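Local coordinates for protein DNA-dependent metalloprotease SPRTN (Homo sapiens, PDB 6MDW) that cleaves proteins covalently cross-linked to DNA, acting as a DNA-dependent zinc metalloendopeptidase during DNA synthesis and so protecting genome integrity, at residues 88-91 / 92-95; 26-29 / 30-33. All blocks are in the same frame, centred on the assembly; numbering follows the deposited sequence.

Interaction 1. Residues 88-91 / 92-95; sequences TLLH and EMIH. With ZN (zinc ion), chain F.
His91 and His95, one helical turn apart, share a zinc ion through their NE2 atoms. The metal lies 2.0 Å from NE2 of His91 and 2.1 Å from NE2 of His95. The two imidazole planes stand at 68° to each other. A chi1 of 178° places the His91 ring beside its own carbonyl carbon, and so along the helix toward the His95 ring. Its other nitrogen, ND1, is hydrogen-bonded to Thr130 O, so both ring nitrogens are used. With Glu92 this is the HExxH motif of zinc metallopeptidases, and His110 is the third histidine on the metal. Glu92 is the active-site residue. Its OE2 is weakly hydrogen-bonded to His133 NE2.

Main-chain groups are satisfied along the helix. Glu92 N reaches Thr88 O at 3.0 Å, and Met93 N reaches Leu89 O at 2.8 Å. Ile94 N bonds to Leu90 O at 3.0 Å. His91 O accepts His95 N at 3.3 Å and also a weak bond from Ile94 N. Thr88 OG1 is hydrogen-bonded to Asp84 O. On the apolar side, Met93 SD lies 3.8 Å from both CG and CD1 of Leu89.

Interaction 2. Residues 26-29 / 30-33; sequences QALF and VQFN
Leu28 and Phe32 form the tightly packed side of this helical turn. Their side chains run side by side and point the same way, and Leu28 CD2 meets Phe32 CZ at 4.0 Å. With Phe32 CG anti to the carbonyl carbon (chi1 -62°), the ring lies back over the preceding turn. Leu28 O then sits 3.1 Å above one ring face, offset toward the rim. The same oxygen accepts the backbone N-H of Phe32, with Leu28 O to Phe32 N at 2.8 Å. Both side chains are buried against helix 82-100, where Leu28 touches Leu85 and Phe32 touches Leu90. Replacing Phe32 by an alanine is likely to leave Leu90 and the end of Leu28 without their aromatic partner and to open a gap between the helices.

The other side is looser and faces solvent. Gln26, Ala27 and Val30 are exposed there. Val30 CG2 rests 3.4 Å from Gln26 O, and its contact with Phe29 CD2 is a distant 4.4 Å. Gln31 NE2 bonds to Gln35 OE1 within the helix, one turn on. Asn33 OD1 bonds to Leu41 N, in a neighbouring part of the chain. The main chain is regular, with Asn33 N bonded to Phe29 O at 2.9 Å and Gln31 N to Ala27 O at 2.9 Å. The turn belongs to helix 25-36 of the SprT-like domain; its Leu28/Phe32 side is buried, while Ala27 and Val30 lie on the exposed side. The chemistry implies that apolar burial packs one face against helix 82-100, while the Asn33 amide ties the helix to the chain that follows it.

In the fold
Interaction 2 comes first along the chain, on helix 25-36, and interaction 1 follows on helix 82-100. The three-stranded sheet formed by strands 45-49, 57-61 and 68-73 is built from the chain between these two helices. The centres of interactions 1 and 2 are about 12 Å apart, and the two contacts touch directly. Leu90 CD2 packs 3.5 Å from Phe32 CD2, and Met93 CE lies 3.6 Å from Phe29 CD1. Helix 25-36 therefore backs the helix that carries the zinc ligands His91 and His95. The metal lies on a different face of helix 82-100 from this packing. Within the SprT-like protease domain, interaction 1 holds catalytic residues and interaction 2 belongs to the hydrophobic packing behind them.

Interaction 1. Residues 88-91 / 92-95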
ATOM      1  N   THR A  88      -4.505   2.961  -5.782  1.00  5.64           N
ATOM      2  CA  THR A  88      -3.464   2.390  -4.920  1.00  6.66           C
ATOM      3  C   THR A  88      -3.160   3.372  -3.776  1.00  6.25           C
ATOM      4  O   THR A  88      -3.083   2.998  -2.604  1.00  6.98           O
ATOM      5  CB  THR A  88      -2.182   2.038  -5.697  1.00  7.60           C
ATOM      6  OG1 THR A  88      -2.534   1.098  -6.722  1.00  8.65           O
ATOM      7  CG2 THR A  88      -1.130   1.476  -4.772  1.00  8.14           C
ATOM      8  N   LEU A  89      -3.001   4.658  -4.123  1.00  6.60           N
ATOM      9  CA  LEU A  89      -2.663   5.656  -3.114  1.00  6.85           C
ATOM     10  C   LEU A  89      -3.794   5.716  -2.081  1.00  6.08           C
ATOM     11  O   LEU A  89      -3.535   5.765  -0.884  1.00  6.80           O
ATOM     12  CB  LEU A  89      -2.467   7.015  -3.788  1.00  7.54           C
ATOM     13  CG  LEU A  89      -2.286   8.207  -2.840  1.00  8.99           C
ATOM     14  CD1 LEU A  89      -1.148   8.028  -1.872  1.00  8.47           C
ATOM     15  CD2 LEU A  89      -2.121   9.493  -3.617  1.00  9.31           C
ATOM     16  N   LEU A  90      -5.053   5.734  -2.559  1.00  6.65           N
ATOM     17  CA  LEU A  90      -6.180   5.909  -1.616  1.00  7.34           C
ATOM     18  C   LEU A  90      -6.263   4.694  -0.688  1.00  6.05           C
ATOM     19  O   LEU A  90      -6.545   4.830   0.494  1.00  6.95           O
ATOM     20  CB  LEU A  90      -7.472   6.164  -2.387  1.00  6.54           C
ATOM     21  CG  LEU A  90      -7.612   7.569  -2.943  1.00  7.07           C
ATOM     22  CD1 LEU A  90      -8.760   7.615  -3.918  1.00  7.60           C
ATOM     23  CD2 LEU A  90      -7.747   8.606  -1.833  1.00  8.79           C
ATOM     24  N   HIS A  91      -6.016   3.486  -1.230  1.00  5.60           N
ATOM     25  CA  HIS A  91      -5.975   2.282  -0.418  1.00  6.99           C
ATOM     26  C   HIS A  91      -4.951   2.420   0.716  1.00  6.17           C
ATOM     27  O   HIS A  91      -5.261   2.185   1.877  1.00  5.78           O
ATOM     28  CB  HIS A  91      -5.677   1.072  -1.310  1.00  7.48           C
ATOM     29  CG  HIS A  91      -5.566  -0.240  -0.612  1.00  7.54           C
ATOM     30  ND1 HIS A  91      -6.441  -1.294  -0.878  1.00  8.93           N
ATOM     31  CD2 HIS A  91      -4.682  -0.703   0.307  1.00  9.51           C
ATOM     32  CE1 HIS A  91      -6.090  -2.326  -0.121  1.00  8.03           C
ATOM     33  NE2 HIS A  91      -5.027  -1.992   0.625  1.00  7.98           N
ATOM     34  N   GLU A  92      -3.733   2.837   0.364  1.00  6.00           N
ATOM     35  CA  GLU A  92      -2.699   3.012   1.364  1.00  6.06           C
ATOM     36  C   GLU A  92      -3.074   4.102   2.376  1.00  6.26           C
ATOM     37  O   GLU A  92      -2.800   3.975   3.559  1.00  7.47           O
ATOM     38  CB  GLU A  92      -1.343   3.354   0.737  1.00  6.88           C
ATOM     39  CG  GLU A  92      -0.818   2.287  -0.213  1.00 10.44           C
ATOM     40  CD  GLU A  92      -0.795   0.895   0.365  1.00 14.14           C
ATOM     41  OE1 GLU A  92      -0.578   0.708   1.583  1.00 13.37           O
ATOM     42  OE2 GLU A  92      -1.029  -0.044  -0.441  1.00 26.11           O
ATOM     43  N   MET A  93      -3.698   5.185   1.900  1.00  5.41           N
ATOM     44  CA  MET A  93      -4.092   6.261   2.827  1.00  5.99           C
ATOM     45  C   MET A  93      -5.152   5.807   3.830  1.00  6.81           C
ATOM     46  O   MET A  93      -5.165   6.315   4.963  1.00  7.20           O
ATOM     47  CB  MET A  93      -4.551   7.472   2.022  1.00  5.57           C
ATOM     48  CG  MET A  93      -3.396   8.167   1.272  1.00  6.52           C
ATOM     49  SD  MET A  93      -3.911   9.594   0.261  1.00  8.82           S
ATOM     50  CE  MET A  93      -4.213  10.801   1.554  1.00  9.19           C
ATOM     51  N   ILE A  94      -6.003   4.853   3.452  1.00  6.05           N
ATOM     52  CA  ILE A  94      -6.958   4.301   4.403  1.00  6.64           C
ATOM     53  C   ILE A  94      -6.205   3.547   5.499  1.00  6.16           C
ATOM     54  O   ILE A  94      -6.441   3.731   6.681  1.00  7.07           O
ATOM     55  CB  ILE A  94      -7.997   3.389   3.726  1.00  6.06           C
ATOM     56  CG1 ILE A  94      -8.866   4.190   2.750  1.00  6.66           C
ATOM     57  CG2 ILE A  94      -8.836   2.746   4.798  1.00  7.51           C
ATOM     58  CD1 ILE A  94      -9.737   3.310   1.909  1.00  8.02           C
ATOM     59  N   HIS A  95      -5.247   2.703   5.111  1.00  6.54           N
ATOM     60  CA  HIS A  95      -4.416   2.038   6.133  1.00  6.67           C
ATOM     61  C   HIS A  95      -3.751   3.087   7.025  1.00  8.25           C
ATOM     62  O   HIS A  95      -3.684   2.935   8.256  1.00  8.07           O
ATOM     63  CB  HIS A  95      -3.342   1.167   5.475  1.00  6.86           C
ATOM     64  CG  HIS A  95      -3.826  -0.113   4.863  1.00  6.99           C
ATOM     65  ND1 HIS A  95      -4.632  -1.040   5.517  1.00  8.57           N
ATOM     66  CD2 HIS A  95      -3.564  -0.631   3.642  1.00  8.79           C
ATOM     67  CE1 HIS A  95      -4.842  -2.060   4.683  1.00  9.50           C
ATOM     68  NE2 HIS A  95      -4.213  -1.828   3.523  1.00  8.94           N
TER
HETATM   69 ZN    ZN F 805      -4.092  -3.213   1.952  1.00 11.10          ZN

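Interaction 2. Residues 26-29 / 30-33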
ATOM      1  N   GLN A  26       2.726  14.297  -4.785  1.00 11.59           N
ATOM      2  CA  GLN A  26       2.594  15.160  -3.605  0.50 13.67           C
ATOM      3  C   GLN A  26       1.262  15.911  -3.677  1.00 11.38           C
ATOM      4  O   GLN A  26       0.500  15.981  -2.673  1.00 13.07           O
ATOM      5  CB  GLN A  26       3.767  16.136  -3.489  0.50 15.90           C
ATOM      6  CG  GLN A  26       5.078  15.444  -3.149  0.50 15.32           C
ATOM      7  CD  GLN A  26       4.874  14.416  -2.066  0.50 17.02           C
ATOM      8  OE1 GLN A  26       4.332  14.707  -1.002  0.50 16.50           O
ATOM      9  NE2 GLN A  26       5.285  13.189  -2.341  0.50 14.65           N
ATOM     10  N   ALA A  27       0.949  16.465  -4.847  1.00 10.89           N
ATOM     11  CA  ALA A  27      -0.312  17.202  -5.021  1.00 13.62           C
ATOM     12  C   ALA A  27      -1.509  16.292  -4.754  1.00 12.46           C
ATOM     13  O   ALA A  27      -2.480  16.744  -4.105  1.00 12.36           O
ATOM     14  CB  ALA A  27      -0.433  17.831  -6.389  1.00 14.01           C
ATOM     15  N   LEU A  28      -1.468  15.039  -5.246  1.00  9.98           N
ATOM     16  CA  LEU A  28      -2.578  14.111  -5.049  1.00  9.42           C
ATOM     17  C   LEU A  28      -2.749  13.839  -3.559  1.00 12.24           C
ATOM     18  O   LEU A  28      -3.878  13.799  -3.045  1.00 10.81           O
ATOM     19  CB  LEU A  28      -2.327  12.788  -5.775  1.00 10.81           C
ATOM     20  CG  LEU A  28      -2.401  12.827  -7.296  1.00 14.09           C
ATOM     21  CD1 LEU A  28      -1.979  11.480  -7.862  1.00 15.53           C
ATOM     22  CD2 LEU A  28      -3.793  13.163  -7.790  1.00 15.86           C
ATOM     23  N   PHE A  29      -1.635  13.598  -2.872  1.00  9.64           N
ATOM     24  CA  PHE A  29      -1.679  13.344  -1.454  1.00  9.86           C
ATOM     25  C   PHE A  29      -2.339  14.527  -0.737  1.00 11.12           C
ATOM     26  O   PHE A  29      -3.251  14.329   0.069  1.00 12.00           O
ATOM     27  CB  PHE A  29      -0.284  13.025  -0.912  1.00 11.08           C
ATOM     28  CG  PHE A  29      -0.189  13.069   0.583  1.00 13.36           C
ATOM     29  CD1 PHE A  29      -0.819  12.126   1.371  1.00 18.08           C
ATOM     30  CD2 PHE A  29       0.505  14.094   1.193  1.00 24.97           C
ATOM     31  CE1 PHE A  29      -0.779  12.225   2.755  1.00 16.89           C
ATOM     32  CE2 PHE A  29       0.558  14.181   2.572  1.00 27.07           C
ATOM     33  CZ  PHE A  29      -0.093  13.250   3.342  1.00 17.72           C
ATOM     34  N   VAL A  30      -1.894  15.755  -1.040  1.00  9.99           N
ATOM     35  CA  VAL A  30      -2.413  16.918  -0.349  1.00 12.63           C
ATOM     36  C   VAL A  30      -3.921  17.033  -0.611  1.00 11.14           C
ATOM     37  O   VAL A  30      -4.749  17.253   0.316  1.00 10.40           O
ATOM     38  CB  VAL A  30      -1.648  18.176  -0.792  1.00 14.35           C
ATOM     39  CG1 VAL A  30      -2.388  19.455  -0.418  1.00 17.05           C
ATOM     40  CG2 VAL A  30      -0.236  18.176  -0.246  1.00 17.77           C
ATOM     41  N   GLN A  31      -4.319  16.837  -1.857  1.00  9.82           N
ATOM     42  CA  GLN A  31      -5.695  16.914  -2.263  1.00 10.06           C
ATOM     43  C   GLN A  31      -6.528  15.883  -1.494  1.00 10.44           C
ATOM     44  O   GLN A  31      -7.572  16.181  -0.919  1.00 10.81           O
ATOM     45  CB  GLN A  31      -5.847  16.715  -3.766  1.00 11.18           C
ATOM     46  CG  GLN A  31      -7.284  16.748  -4.258  1.00 12.48           C
ATOM     47  CD  GLN A  31      -7.473  16.237  -5.667  1.00 15.12           C
ATOM     48  OE1 GLN A  31      -6.530  16.144  -6.456  1.00 17.65           O
ATOM     49  NE2 GLN A  31      -8.696  15.878  -5.999  1.00 17.23           N
ATOM     50  N   PHE A  32      -6.048  14.634  -1.440  1.00  8.67           N
ATOM     51  CA  PHE A  32      -6.854  13.564  -0.870  1.00  8.72           C
ATOM     52  C   PHE A  32      -6.906  13.645   0.648  1.00  8.31           C
ATOM     53  O   PHE A  32      -7.917  13.305   1.244  1.00  8.72           O
ATOM     54  CB  PHE A  32      -6.352  12.200  -1.361  1.00  8.82           C
ATOM     55  CG  PHE A  32      -6.439  11.969  -2.848  1.00  9.04           C
ATOM     56  CD1 PHE A  32      -7.263  12.729  -3.674  1.00 10.94           C
ATOM     57  CD2 PHE A  32      -5.687  10.971  -3.429  1.00 10.55           C
ATOM     58  CE1 PHE A  32      -7.366  12.467  -5.032  1.00 10.85           C
ATOM     59  CE2 PHE A  32      -5.794  10.704  -4.781  1.00 10.30           C
ATOM     60  CZ  PHE A  32      -6.621  11.459  -5.585  1.00 11.43           C
ATOM     61  N   ASN A  33      -5.838  14.115   1.296  1.00  9.26           N
ATOM     62  CA  ASN A  33      -5.857  14.339   2.722  1.00  8.64           C
ATOM     63  C   ASN A  33      -6.975  15.331   3.057  1.00  8.54           C
ATOM     64  O   ASN A  33      -7.812  15.082   3.955  1.00  9.89           O
ATOM     65  CB  ASN A  33      -4.502  14.840   3.208  1.00  9.70           C
ATOM     66  CG  ASN A  33      -4.501  15.137   4.691  1.00 11.84           C
ATOM     67  OD1 ASN A  33      -5.076  14.395   5.467  1.00 10.82           O
ATOM     68  ND2 ASN A  33      -3.789  16.185   5.084  1.00 17.27           N
TER